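Local coordinates for protein Afp3 (Serratia entomophila, PDB 6RBN) that probably forms part of the contractile sheath that surrounds the inner tube of the anti-feeding prophage, a phage-tail-like injection system, at residues V206-V211 with V304-E309. Numbering follows the deposited sequence.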
loop_
_atom_site.group_PDB
_atom_site.type_symbol
_atom_site.label_atom_id
_atom_site.label_comp_id
_atom_site.label_asym_id
_atom_site.label_seq_id
_atom_site.Cartn_x
_atom_site.Cartn_y
_atom_site.Cartn_z
ATOM N N VAL D 206 53.179 15.449 -49.253
ATOM C CA VAL D 206 54.602 15.450 -49.574
ATOM C C VAL D 206 55.353 15.997 -48.366
ATOM O O VAL D 206 54.817 16.809 -47.615
ATOM C CB VAL D 206 54.843 16.277 -50.857
ATOM C CG1 VAL D 206 56.292 16.255 -51.309
ATOM C CG2 VAL D 206 53.931 15.793 -51.969
ATOM N N TYR D 207 56.573 15.506 -48.128
ATOM C CA TYR D 207 57.414 15.970 -47.022
ATOM C C TYR D 207 58.832 16.143 -47.546
ATOM O O TYR D 207 59.472 15.163 -47.937
ATOM C CB TYR D 207 57.370 14.993 -45.849
ATOM C CG TYR D 207 56.040 14.984 -45.141
ATOM C CD1 TYR D 207 55.762 15.894 -44.130
ATOM C CD2 TYR D 207 55.043 14.092 -45.507
ATOM C CE1 TYR D 207 54.542 15.895 -43.489
ATOM C CE2 TYR D 207 53.818 14.093 -44.876
ATOM C CZ TYR D 207 53.573 14.999 -43.869
ATOM O OH TYR D 207 52.356 14.998 -43.234
ATOM N N TYR D 208 59.330 17.382 -47.552
ATOM C CA TYR D 208 60.529 17.686 -48.328
ATOM C C TYR D 208 61.873 17.235 -47.745
ATOM O O TYR D 208 62.561 16.469 -48.433
ATOM C CB TYR D 208 60.570 19.184 -48.668
ATOM C CG TYR D 208 61.914 19.667 -49.165
ATOM C CD1 TYR D 208 62.417 19.269 -50.392
ATOM C CD2 TYR D 208 62.665 20.551 -48.408
ATOM C CE1 TYR D 208 63.647 19.711 -50.831
ATOM C CE2 TYR D 208 63.889 21.006 -48.847
ATOM C CZ TYR D 208 64.373 20.586 -50.060
ATOM O OH TYR D 208 65.594 21.040 -50.502
ATOM N N PRO D 209 62.322 17.655 -46.552
ATOM C CA PRO D 209 63.751 17.491 -46.243
ATOM C C PRO D 209 64.107 16.057 -45.881
ATOM O O PRO D 209 63.435 15.412 -45.075
ATOM C CB PRO D 209 63.964 18.419 -45.038
ATOM C CG PRO D 209 62.740 19.254 -44.952
ATOM C CD PRO D 209 61.661 18.345 -45.429
ATOM N N ASN D 210 65.165 15.554 -46.514
ATOM C CA ASN D 210 65.735 14.283 -46.101
ATOM C C ASN D 210 66.352 14.420 -44.719
ATOM O O ASN D 210 66.918 15.456 -44.364
ATOM C CB ASN D 210 66.791 13.802 -47.094
ATOM C CG ASN D 210 66.190 13.263 -48.367
ATOM O OD1 ASN D 210 65.193 12.548 -48.341
ATOM N ND2 ASN D 210 66.802 13.592 -49.494
ATOM N N VAL D 211 66.229 13.361 -43.932
ATOM C CA VAL D 211 66.562 13.398 -42.518
ATOM C C VAL D 211 67.744 12.468 -42.288
ATOM O O VAL D 211 67.722 11.313 -42.727
ATOM C CB VAL D 211 65.352 12.995 -41.660
ATOM C CG1 VAL D 211 65.681 13.142 -40.237
ATOM C CG2 VAL D 211 64.150 13.854 -42.001
ATOM N N VAL D 304 68.895 19.574 -45.172
ATOM C CA VAL D 304 68.818 20.963 -45.608
ATOM C C VAL D 304 68.044 21.742 -44.558
ATOM O O VAL D 304 66.890 21.410 -44.261
ATOM C CB VAL D 304 68.142 21.106 -46.982
ATOM C CG1 VAL D 304 67.944 22.570 -47.321
ATOM C CG2 VAL D 304 68.962 20.431 -48.063
ATOM N N ARG D 305 68.666 22.775 -43.996
ATOM C CA ARG D 305 67.982 23.647 -43.049
ATOM C C ARG D 305 67.176 24.670 -43.837
ATOM O O ARG D 305 67.744 25.529 -44.517
ATOM C CB ARG D 305 68.977 24.322 -42.113
ATOM C CG ARG D 305 69.718 23.348 -41.220
ATOM C CD ARG D 305 70.688 24.069 -40.318
ATOM N NE ARG D 305 69.994 24.889 -39.333
ATOM C CZ ARG D 305 69.648 24.460 -38.127
ATOM N NH1 ARG D 305 69.945 23.226 -37.755
ATOM N NH2 ARG D 305 69.015 25.268 -37.288
ATOM N N VAL D 306 65.855 24.576 -43.747
ATOM C CA VAL D 306 64.951 25.337 -44.601
ATOM C C VAL D 306 64.565 26.634 -43.902
ATOM O O VAL D 306 64.133 26.625 -42.747
ATOM C CB VAL D 306 63.715 24.499 -44.958
ATOM C CG1 VAL D 306 62.712 25.307 -45.735
ATOM C CG2 VAL D 306 64.124 23.279 -45.753
ATOM N N THR D 307 64.720 27.755 -44.606
ATOM C CA THR D 307 64.368 29.061 -44.071
ATOM C C THR D 307 62.865 29.299 -44.187
ATOM O O THR D 307 62.112 28.460 -44.680
ATOM C CB THR D 307 65.126 30.163 -44.805
ATOM O OG1 THR D 307 64.654 30.249 -46.153
ATOM C CG2 THR D 307 66.591 29.836 -44.849
ATOM N N ASN D 308 62.426 30.469 -43.717
ATOM C CA ASN D 308 61.020 30.836 -43.860
ATOM C C ASN D 308 60.697 31.243 -45.291
ATOM O O ASN D 308 59.607 30.957 -45.793
ATOM C CB ASN D 308 60.659 31.972 -42.904
ATOM C CG ASN D 308 60.611 31.529 -41.462
ATOM O OD1 ASN D 308 60.148 30.434 -41.154
ATOM N ND2 ASN D 308 61.070 32.390 -40.566
ATOM N N GLU D 309 61.638 31.909 -45.966
ATOM C CA GLU D 309 61.339 32.519 -47.257
ATOM C C GLU D 309 61.186 31.478 -48.357
ATOM O O GLU D 309 60.469 31.703 -49.337
ATOM C CB GLU D 309 62.423 33.533 -47.623
ATOM C CG GLU D 309 62.374 34.799 -46.788
ATOM C CD GLU D 309 63.108 34.671 -45.472
ATOM O OE1 GLU D 309 63.791 33.649 -45.255
ATOM O OE2 GLU D 309 62.972 35.584 -44.637
#
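Pro209 and Val304 bring the two backbones nearest to each other, 6.2 Å from CA to CA, and from Val304 toward Glu309 the chain moves away from 206-211. Both sides summed, 166 Å² is buried; the closest contacts are apolar, and the two segments share no hydrogen bond. Val306 CG2 is the methyl that makes the closest contacts: it lies in the plane of the Tyr208 ring, at the ring's edge, 3.8 Å from Tyr208 CE2 and 4.1 Å from Tyr208 CD2. The methyl therefore meets the rim of the ring and not a face. With Tyr208 CG anti to the backbone N (chi1 166°) and chi2 at 68°, the CE2/CD2 edge is turned to Val306 CG2. The same methyl also faces the pyrrolidine of Pro209, 4.3 Å from Pro209 CG, so one valine branch serves both residues. Val304 has the largest area buried by the other segment, yet its nearest approaches are long: CG2 is 4.2 Å from Tyr208 OH and its carbonyl O 4.3 Å from Pro209 CB. Around the contact, Pro209 packs on Ile322 of strand 322-325, and Tyr208 touches Ile319 and Ser189. Asn210 hydrogen-bonds to Ser303. The contact thus joins the turn leaving strand 204-207 to the link between strand 301-302 and helix 308-311, where Arg305 hydrogen-bonds to Gln96 of the Afp2 chain and Glu309, weakly, to Tyr124 of that chain.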